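Local coordinates for penicillin-binding protein (Bacillus halodurans, PDB 3TG9), which is probably a serine penicillin-recognising enzyme, acylated by penicillin at an active-site serine, at residues P44-H47 and H48-F51; I53-G56 and C57-F60; D113-E116 and D117-D121. One frame throughout, in Å; residues are numbered along the deposited sequence.

Contact 1: P44-H47 and H48-F51; sequences PNEH and HTRF
Thr-49 turns its hydroxyl back onto the main chain three residues earlier: Glu-46 N donates to Thr-49 OG1 at 2.7 Å, with an N-H...O angle of 166°. Its chi1 of -55° sets OG1 beside its own N and opposite its carbonyl carbon, and this points the oxygen across the mouth of the turn. A small beta-branched alcohol suits the place, since the second branch, CG2, is left to lie 3.8 Å from Asn-45 OD1. Residues Glu-46 to Thr-49 form a type I beta turn, in the link between strands 43-44 and 51-52; its closing bond, Thr-49 N to Glu-46 O at 3.3 Å, is weak. Thr-19 OG1 also bonds to that carbonyl. The Glu-46 chain bends at chi2 and brings OE1 to the edge of the His-48 imidazole, where ND1 makes a weak bond of 3.3 Å; carboxylate and ring stand 73° apart. Over one face of this imidazole lies His-47 CB. Buried Asn-45 brings OD1 to 3.3 Å from Phe-51 CZ, the amide plane oblique to the ring, while its ND2 bonds to Leu-34 O and Asn-315 OD1. A water bridges His-47 O and Thr-49 O.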
ATOM      1  N   PRO B  44      -7.223  14.012  11.504  1.00 39.01           N
ATOM      2  CA  PRO B  44      -8.274  13.454  12.362  1.00 36.18           C
ATOM      3  C   PRO B  44      -9.385  12.859  11.522  1.00 34.21           C
ATOM      4  O   PRO B  44      -9.657  13.359  10.424  1.00 33.78           O
ATOM      5  CB  PRO B  44      -8.824  14.687  13.107  1.00 39.43           C
ATOM      6  CG  PRO B  44      -7.807  15.797  12.863  1.00 44.71           C
ATOM      7  CD  PRO B  44      -7.191  15.485  11.535  1.00 37.25           C
ATOM      8  N   ASN B  45     -10.023  11.811  12.031  1.00 32.49           N
ATOM      9  CA  ASN B  45     -11.282  11.366  11.460  1.00 32.67           C
ATOM     10  C   ASN B  45     -12.296  12.483  11.601  1.00 32.27           C
ATOM     11  O   ASN B  45     -12.424  13.073  12.680  1.00 32.66           O
ATOM     12  CB  ASN B  45     -11.786  10.129  12.195  1.00 32.60           C
ATOM     13  CG  ASN B  45     -11.074   8.876  11.763  1.00 29.50           C
ATOM     14  OD1 ASN B  45     -10.953   8.604  10.574  1.00 28.13           O
ATOM     15  ND2 ASN B  45     -10.595   8.102  12.728  1.00 30.20           N
ATOM     16  N   GLU B  46     -13.009  12.784  10.520  1.00 32.99           N
ATOM     17  CA  GLU B  46     -14.083  13.776  10.570  1.00 35.03           C
ATOM     18  C   GLU B  46     -15.400  13.204  10.024  1.00 38.24           C
ATOM     19  O   GLU B  46     -15.463  12.033   9.660  1.00 36.95           O
ATOM     20  CB  GLU B  46     -13.691  15.035   9.797  1.00 41.58           C
ATOM     21  CG  GLU B  46     -13.573  14.824   8.305  1.00 40.88           C
ATOM     22  CD  GLU B  46     -14.147  15.982   7.511  1.00 45.99           C
ATOM     23  OE1 GLU B  46     -15.064  16.657   8.030  1.00 48.80           O
ATOM     24  OE2 GLU B  46     -13.690  16.211   6.366  1.00 50.65           O
ATOM     25  N   HIS B  47     -16.447  14.023   9.956  1.00 34.98           N
ATOM     26  CA  HIS B  47     -17.752  13.532   9.510  1.00 37.90           C
ATOM     27  C   HIS B  47     -17.720  13.069   8.055  1.00 39.38           C
ATOM     28  O   HIS B  47     -18.447  12.159   7.674  1.00 43.45           O
ATOM     29  CB  HIS B  47     -18.857  14.590   9.704  1.00 38.09           C
ATOM     30  CG  HIS B  47     -19.084  14.987  11.134  1.00 34.81           C
ATOM     31  ND1 HIS B  47     -20.117  15.813  11.523  1.00 35.63           N
ATOM     32  CD2 HIS B  47     -18.415  14.663  12.266  1.00 36.68           C
ATOM     33  CE1 HIS B  47     -20.067  15.991  12.832  1.00 37.46           C
ATOM     34  NE2 HIS B  47     -19.044  15.301  13.309  1.00 31.31           N
ATOM     35  N   HIS B  48     -16.873  13.678   7.237  1.00 42.76           N
ATOM     36  CA  HIS B  48     -16.903  13.384   5.805  1.00 39.80           C
ATOM     37  C   HIS B  48     -15.808  12.417   5.368  1.00 32.66           C
ATOM     38  O   HIS B  48     -15.619  12.172   4.179  1.00 35.08           O
ATOM     39  CB  HIS B  48     -16.881  14.680   4.997  1.00 43.34           C
ATOM     40  CG  HIS B  48     -18.013  15.601   5.330  1.00 53.45           C
ATOM     41  ND1 HIS B  48     -17.901  16.610   6.263  1.00 55.79           N
ATOM     42  CD2 HIS B  48     -19.293  15.637   4.886  1.00 58.55           C
ATOM     43  CE1 HIS B  48     -19.059  17.242   6.364  1.00 60.58           C
ATOM     44  NE2 HIS B  48     -19.920  16.671   5.541  1.00 59.20           N
ATOM     45  N   THR B  49     -15.101  11.866   6.346  1.00 34.37           N
ATOM     46  CA  THR B  49     -14.079  10.859   6.103  1.00 33.27           C
ATOM     47  C   THR B  49     -14.722   9.587   5.560  1.00 33.85           C
ATOM     48  O   THR B  49     -15.701   9.095   6.130  1.00 28.74           O
ATOM     49  CB  THR B  49     -13.378  10.470   7.411  1.00 33.37           C
ATOM     50  OG1 THR B  49     -12.852  11.637   8.055  1.00 32.91           O
ATOM     51  CG2 THR B  49     -12.258   9.486   7.147  1.00 29.17           C
ATOM     52  N   ARG B  50     -14.173   9.056   4.469  1.00 30.70           N
ATOM     53  CA  ARG B  50     -14.629   7.771   3.943  1.00 29.51           C
ATOM     54  C   ARG B  50     -13.963   6.591   4.636  1.00 28.29           C
ATOM     55  O   ARG B  50     -12.751   6.596   4.862  1.00 27.42           O
ATOM     56  CB  ARG B  50     -14.367   7.665   2.449  1.00 29.45           C
ATOM     57  CG  ARG B  50     -15.301   8.470   1.624  1.00 32.40           C
ATOM     58  CD  ARG B  50     -14.633   9.754   1.148  1.00 38.79           C
ATOM     59  NE  ARG B  50     -15.292  10.171  -0.074  1.00 36.41           N
ATOM     60  CZ  ARG B  50     -14.679  10.707  -1.110  1.00 38.28           C
ATOM     61  NH1 ARG B  50     -13.371  10.932  -1.063  1.00 35.77           N
ATOM     62  NH2 ARG B  50     -15.391  11.039  -2.182  1.00 45.56           N
ATOM     63  N   PHE B  51     -14.767   5.576   4.951  1.00 25.83           N
ATOM     64  CA  PHE B  51     -14.284   4.379   5.617  1.00 26.12           C
ATOM     65  C   PHE B  51     -14.607   3.138   4.794  1.00 26.69           C
ATOM     66  O   PHE B  51     -15.675   3.049   4.191  1.00 25.42           O
ATOM     67  CB  PHE B  51     -14.932   4.231   6.993  1.00 25.35           C
ATOM     68  CG  PHE B  51     -14.550   5.302   7.972  1.00 25.30           C
ATOM     69  CD1 PHE B  51     -13.493   5.110   8.845  1.00 24.68           C
ATOM     70  CD2 PHE B  51     -15.268   6.490   8.039  1.00 24.91           C
ATOM     71  CE1 PHE B  51     -13.151   6.076   9.761  1.00 26.58           C
ATOM     72  CE2 PHE B  51     -14.932   7.461   8.953  1.00 25.97           C
ATOM     73  CZ  PHE B  51     -13.869   7.256   9.817  1.00 31.85           C
TER
HETATM   74  O   HOH W   1     -17.916   9.522   7.967  1.00 33.02           O

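Contact 2: I53-G56 and C57-F60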
ATOM      1  N   ILE B  53     -15.844  -0.629   4.559  1.00 24.12           N
ATOM      2  CA  ILE B  53     -16.888  -1.274   5.374  1.00 22.68           C
ATOM      3  C   ILE B  53     -16.931  -2.804   5.294  1.00 26.86           C
ATOM      4  O   ILE B  53     -17.866  -3.440   5.806  1.00 23.88           O
ATOM      5  CB  ILE B  53     -18.286  -0.696   5.052  1.00 26.84           C
ATOM      6  CG1 ILE B  53     -18.781  -1.184   3.691  1.00 25.68           C
ATOM      7  CG2 ILE B  53     -18.256   0.847   5.068  1.00 23.99           C
ATOM      8  CD1 ILE B  53     -20.138  -0.583   3.296  1.00 24.78           C
ATOM      9  N   ALA B  54     -15.921  -3.398   4.659  1.00 26.21           N
ATOM     10  CA  ALA B  54     -15.843  -4.851   4.572  1.00 24.76           C
ATOM     11  C   ALA B  54     -17.161  -5.431   4.058  1.00 28.36           C
ATOM     12  O   ALA B  54     -17.724  -4.908   3.092  1.00 28.67           O
ATOM     13  CB  ALA B  54     -15.483  -5.424   5.925  1.00 23.24           C
ATOM     14  N   SER B  55     -17.654  -6.485   4.713  1.00 24.70           N
ATOM     15  CA  SER B  55     -18.913  -7.147   4.338  1.00 28.24           C
ATOM     16  C   SER B  55     -20.181  -6.281   4.413  1.00 25.38           C
ATOM     17  O   SER B  55     -21.246  -6.707   3.982  1.00 28.99           O
ATOM     18  CB  SER B  55     -19.140  -8.411   5.186  1.00 26.28           C
ATOM     19  OG  SER B  55     -18.264  -9.453   4.800  1.00 38.14           O
ATOM     20  N   GLY B  56     -20.088  -5.086   4.976  1.00 27.92           N
ATOM     21  CA  GLY B  56     -21.249  -4.217   5.026  1.00 24.60           C
ATOM     22  C   GLY B  56     -21.905  -4.049   3.665  1.00 27.96           C
ATOM     23  O   GLY B  56     -23.124  -3.903   3.573  1.00 27.40           O
ATOM     24  N   CYS B  57     -21.100  -4.072   2.604  1.00 26.92           N
ATOM     25  CA  CYS B  57     -21.588  -3.732   1.268  1.00 26.85           C
ATOM     26  C   CYS B  57     -22.132  -4.924   0.472  1.00 30.58           C
ATOM     27  O   CYS B  57     -22.468  -4.783  -0.709  1.00 30.18           O
ATOM     28  CB  CYS B  57     -20.506  -3.004   0.459  1.00 27.52           C
ATOM     29  SG  CYS B  57     -19.057  -3.994   0.117  1.00 29.54           S
ATOM     30  N   LYS B  58     -22.199  -6.093   1.104  1.00 29.75           N
ATOM     31  CA  LYS B  58     -22.932  -7.218   0.525  1.00 30.79           C
ATOM     32  C   LYS B  58     -24.378  -6.807   0.266  1.00 30.88           C
ATOM     33  O   LYS B  58     -25.017  -7.320  -0.649  1.00 34.13           O
ATOM     34  CB  LYS B  58     -22.904  -8.440   1.443  1.00 28.80           C
ATOM     35  CG  LYS B  58     -21.616  -9.237   1.389  1.00 32.60           C
ATOM     36  CD  LYS B  58     -21.792 -10.624   2.009  1.00 29.56           C
ATOM     37  CE  LYS B  58     -20.568 -11.478   1.734  1.00 29.88           C
ATOM     38  NZ  LYS B  58     -19.393 -10.995   2.497  1.00 28.03           N
ATOM     39  N   LEU B  59     -24.880  -5.877   1.079  1.00 29.27           N
ATOM     40  CA  LEU B  59     -26.219  -5.314   0.902  1.00 27.48           C
ATOM     41  C   LEU B  59     -26.388  -4.616  -0.451  1.00 30.50           C
ATOM     42  O   LEU B  59     -27.449  -4.727  -1.078  1.00 27.91           O
ATOM     43  CB  LEU B  59     -26.549  -4.330   2.030  1.00 23.45           C
ATOM     44  CG  LEU B  59     -27.884  -3.577   1.923  1.00 26.32           C
ATOM     45  CD1 LEU B  59     -29.055  -4.533   1.763  1.00 26.94           C
ATOM     46  CD2 LEU B  59     -28.087  -2.709   3.141  1.00 27.22           C
ATOM     47  N   PHE B  60     -25.355  -3.886  -0.882  1.00 28.78           N
ATOM     48  CA  PHE B  60     -25.398  -3.173  -2.158  1.00 29.23           C
ATOM     49  C   PHE B  60     -25.437  -4.190  -3.290  1.00 29.93           C
ATOM     50  O   PHE B  60     -26.046  -3.954  -4.331  1.00 29.52           O
ATOM     51  CB  PHE B  60     -24.169  -2.261  -2.367  1.00 28.67           C
ATOM     52  CG  PHE B  60     -23.828  -1.382  -1.185  1.00 29.02           C
ATOM     53  CD1 PHE B  60     -24.723  -1.195  -0.142  1.00 27.37           C
ATOM     54  CD2 PHE B  60     -22.604  -0.723  -1.134  1.00 29.24           C
ATOM     55  CE1 PHE B  60     -24.395  -0.385   0.940  1.00 23.08           C
ATOM     56  CE2 PHE B  60     -22.271   0.087  -0.057  1.00 28.23           C
ATOM     57  CZ  PHE B  60     -23.173   0.250   0.983  1.00 31.89           C
TER
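Ile-53 CD1 approaches the Phe-60 ring obliquely, 3.9 Å from Phe-60 CZ. One face of that ring lies against its own helical turn, with Cys-57 CA 3.9 Å above the plane and over the ring centre, and the ring of Phe-181 meets Phe-60 with its plane nearly perpendicular. Ile-53 reaches this far because its CG1 lies between the backbone N and the carbonyl carbon (chi1 73°) and the chain then runs straight on, which also lays CD1 3.7 Å from Cys-57 CB. A long, branched aliphatic chain thus packs against both Cys-57 and Phe-60 where the helix begins.

The main chain coils into helix 58-70 through a 3-10 turn, in which Gly-56 N bonds to Ile-53 O and Lys-58 N donates to Ser-55 O at 3.1 Å. Gly-56 fits the tight bend, where a CB would be crowded by Ile-53 O. Ser-55 and Lys-58 match the SxxK pattern of penicillin-binding proteins and class C beta-lactamases. One turn puts both side chains on the same flank: the lysine runs extended as far as CE and bends at chi4 (70°), bringing NZ to 3.0 Å from Ser-55 OG. NZ bonds to Asn-154 OD1, Tyr-152 OH and Asp-227 O, and OG bonds to Tyr-152 OH; Tyr-152 and Asn-154 would be the YxN element that accompanies SxxK in this family. By analogy, Ser-55 is probably the nucleophile, with Lys-58 and Tyr-152 placed to assist proton transfer during acylation.

Contact 3: D113-E116 and D117-D121; sequences DDFE and DLWKD
The aromatic contact is a T-shaped stack in which Trp-119 turns an edge toward the face of Phe-115, the planes at 83° and the phenyl and five-membered ring centroids 5.4 Å apart. NE1 and CZ2 lead this edge; Trp-119 CZ2 comes to 4.0 Å from Phe-115 CZ. With chi1 at -159°, the phenyl group swings opposite its own N, toward the indole one turn later. The broad indole suits the place because one edge meets Phe-115, NE1 makes a weak hydrogen bond to Ser-219 O, and one face carries Leu-118 CB over its centre. Leu-118 CD2 adds an apolar touch, 4.2 Å from Phe-115 CD1.

Backbone bonds fold the chain into successive i to i+3 turns: Leu-118 N donates to Phe-115 O at 3.0 Å, and Trp-119 N to Glu-116 O.

Among the polar groups, Asp-114 opens the turn. Its OD1 accepts a weak bond from Asp-117 N, 3.4 Å away, and Asp-114 O takes a second weak one. The two aspartates lie with carboxylate planes 19° apart and OD2 atoms 4.0 Å from each other, a repulsion that solvent probably eases at this exposed site; one water links Asp-114 O and, weakly, Asp-117 OD2. Glu-116 extends to a salt bridge with Lys-214.

The turn sits at the surface in the long connection from helix 93-98 to helix 155-168, Lys-214 tying it to strand 213-215, while Trp-119 O bonds to Tyr-125 of the second subunit.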
ATOM      1  N   ASP B 113      -9.907 -17.130  10.146  1.00 50.38           N
ATOM      2  CA  ASP B 113      -9.982 -15.696  10.413  1.00 54.64           C
ATOM      3  C   ASP B 113      -8.697 -15.007   9.966  1.00 56.75           C
ATOM      4  O   ASP B 113      -8.463 -13.845  10.297  1.00 57.87           O
ATOM      5  CB  ASP B 113     -10.218 -15.428  11.906  1.00 54.87           C
ATOM      6  CG  ASP B 113      -9.039 -15.860  12.782  1.00 56.98           C
ATOM      7  OD1 ASP B 113      -8.102 -16.509  12.267  1.00 55.34           O
ATOM      8  OD2 ASP B 113      -9.053 -15.553  13.996  1.00 57.04           O
ATOM      9  N   ASP B 114      -7.874 -15.737   9.213  1.00 52.65           N
ATOM     10  CA  ASP B 114      -6.556 -15.265   8.792  1.00 56.52           C
ATOM     11  C   ASP B 114      -6.601 -14.655   7.385  1.00 53.95           C
ATOM     12  O   ASP B 114      -5.906 -15.112   6.469  1.00 50.69           O
ATOM     13  CB  ASP B 114      -5.557 -16.426   8.846  1.00 57.99           C
ATOM     14  CG  ASP B 114      -4.104 -15.966   8.797  1.00 66.29           C
ATOM     15  OD1 ASP B 114      -3.847 -14.744   8.653  1.00 58.74           O
ATOM     16  OD2 ASP B 114      -3.220 -16.849   8.899  1.00 64.50           O
ATOM     17  N   PHE B 115      -7.427 -13.620   7.230  1.00 52.27           N
ATOM     18  CA  PHE B 115      -7.652 -12.964   5.941  1.00 52.82           C
ATOM     19  C   PHE B 115      -6.326 -12.616   5.251  1.00 52.50           C
ATOM     20  O   PHE B 115      -6.116 -12.938   4.074  1.00 51.16           O
ATOM     21  CB  PHE B 115      -8.532 -11.707   6.122  1.00 47.81           C
ATOM     22  CG  PHE B 115      -9.225 -11.248   4.858  1.00 44.69           C
ATOM     23  CD1 PHE B 115     -10.264 -11.986   4.308  1.00 46.23           C
ATOM     24  CD2 PHE B 115      -8.844 -10.075   4.225  1.00 43.34           C
ATOM     25  CE1 PHE B 115     -10.909 -11.567   3.145  1.00 39.68           C
ATOM     26  CE2 PHE B 115      -9.486  -9.651   3.065  1.00 40.90           C
ATOM     27  CZ  PHE B 115     -10.521 -10.401   2.525  1.00 37.17           C
ATOM     28  N   GLU B 116      -5.420 -11.982   5.985  1.00 49.60           N
ATOM     29  CA  GLU B 116      -4.156 -11.591   5.382  1.00 48.71           C
ATOM     30  C   GLU B 116      -3.431 -12.766   4.732  1.00 47.13           C
ATOM     31  O   GLU B 116      -2.862 -12.624   3.647  1.00 45.91           O
ATOM     32  CB  GLU B 116      -3.239 -10.879   6.380  1.00 48.63           C
ATOM     33  CG  GLU B 116      -2.069 -10.166   5.687  1.00 43.87           C
ATOM     34  CD  GLU B 116      -1.292  -9.245   6.608  1.00 42.46           C
ATOM     35  OE1 GLU B 116      -1.702  -9.064   7.772  1.00 54.34           O
ATOM     36  OE2 GLU B 116      -0.261  -8.695   6.165  1.00 57.14           O
ATOM     37  N   ASP B 117      -3.461 -13.928   5.377  1.00 50.64           N
ATOM     38  CA  ASP B 117      -2.706 -15.086   4.893  1.00 50.20           C
ATOM     39  C   ASP B 117      -3.140 -15.592   3.510  1.00 49.62           C
ATOM     40  O   ASP B 117      -2.442 -16.403   2.886  1.00 44.88           O
ATOM     41  CB  ASP B 117      -2.776 -16.230   5.898  1.00 55.41           C
ATOM     42  CG  ASP B 117      -1.787 -17.334   5.587  1.00 65.14           C
ATOM     43  OD1 ASP B 117      -0.566 -17.045   5.557  1.00 66.49           O
ATOM     44  OD2 ASP B 117      -2.229 -18.488   5.375  1.00 64.83           O
ATOM     45  N   LEU B 118      -4.291 -15.116   3.041  1.00 45.13           N
ATOM     46  CA  LEU B 118      -4.796 -15.473   1.718  1.00 42.08           C
ATOM     47  C   LEU B 118      -3.921 -14.878   0.625  1.00 38.58           C
ATOM     48  O   LEU B 118      -3.832 -15.409  -0.485  1.00 38.85           O
ATOM     49  CB  LEU B 118      -6.224 -14.953   1.539  1.00 41.12           C
ATOM     50  CG  LEU B 118      -7.379 -15.723   2.180  1.00 41.15           C
ATOM     51  CD1 LEU B 118      -7.184 -15.865   3.678  1.00 46.78           C
ATOM     52  CD2 LEU B 118      -8.682 -15.017   1.869  1.00 36.84           C
ATOM     53  N   TRP B 119      -3.283 -13.761   0.946  1.00 36.52           N
ATOM     54  CA  TRP B 119      -2.529 -13.009  -0.045  1.00 38.97           C
ATOM     55  C   TRP B 119      -1.041 -13.243   0.079  1.00 36.11           C
ATOM     56  O   TRP B 119      -0.242 -12.500  -0.480  1.00 37.39           O
ATOM     57  CB  TRP B 119      -2.831 -11.529   0.115  1.00 36.03           C
ATOM     58  CG  TRP B 119      -4.237 -11.318   0.427  1.00 35.46           C
ATOM     59  CD1 TRP B 119      -4.748 -10.616   1.476  1.00 37.74           C
ATOM     60  CD2 TRP B 119      -5.359 -11.848  -0.293  1.00 37.08           C
ATOM     61  NE1 TRP B 119      -6.117 -10.661   1.449  1.00 34.75           N
ATOM     62  CE2 TRP B 119      -6.520 -11.410   0.374  1.00 34.05           C
ATOM     63  CE3 TRP B 119      -5.491 -12.641  -1.441  1.00 32.88           C
ATOM     64  CZ2 TRP B 119      -7.805 -11.744  -0.064  1.00 34.70           C
ATOM     65  CZ3 TRP B 119      -6.765 -12.970  -1.874  1.00 37.83           C
ATOM     66  CH2 TRP B 119      -7.906 -12.517  -1.187  1.00 34.52           C
ATOM     67  N   LYS B 120      -0.672 -14.284   0.812  1.00 39.44           N
ATOM     68  CA  LYS B 120       0.729 -14.610   1.015  1.00 41.70           C
ATOM     69  C   LYS B 120       1.417 -15.002  -0.294  1.00 38.30           C
ATOM     70  O   LYS B 120       2.580 -14.673  -0.514  1.00 42.65           O
ATOM     71  CB  LYS B 120       0.863 -15.738   2.038  1.00 45.03           C
ATOM     72  CG  LYS B 120       2.279 -15.933   2.539  1.00 51.16           C
ATOM     73  CD  LYS B 120       2.461 -17.287   3.213  1.00 57.45           C
ATOM     74  CE  LYS B 120       3.917 -17.500   3.621  1.00 69.62           C
ATOM     75  NZ  LYS B 120       4.877 -17.238   2.498  1.00 67.01           N
ATOM     76  N   ASP B 121       0.687 -15.700  -1.159  1.00 37.88           N
ATOM     77  CA  ASP B 121       1.225 -16.210  -2.417  1.00 37.69           C
ATOM     78  C   ASP B 121       0.543 -15.563  -3.615  1.00 41.63           C
ATOM     79  O   ASP B 121       1.114 -15.487  -4.702  1.00 42.21           O
ATOM     80  CB  ASP B 121       1.044 -17.724  -2.487  1.00 43.84           C
ATOM     81  CG  ASP B 121       2.015 -18.469  -1.589  1.00 51.50           C
ATOM     82  OD1 ASP B 121       3.164 -17.995  -1.430  1.00 51.33           O
ATOM     83  OD2 ASP B 121       1.631 -19.528  -1.042  1.00 55.47           O
TER
HETATM   84  O   HOH W   2      -5.462 -18.047   5.910  1.00 59.34           O

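The three contacts follow one another along the chain, and contact 2, whose centre lies about 1 Å from that of the chain, holds the probable catalytic Ser-55 and Lys-58. Contact 1 adjoins it in sequence: strand 51-52 leads from the turn at 46-49 to the 3-10 entry of helix 58-70, although the two centres are 18 Å apart and make no other touch. Contact 3 is more remote in sequence yet approaches contact 2 to about 8 Å between nearest atoms, with centres 20 Å apart; Phe-115 lies near Ser-55 and Lys-58 without touching them, consistent with a place beside the probable active site. Contacts 1 and 3 are the farthest separated, 28 Å between centres, with nearest atoms about 14 Å apart.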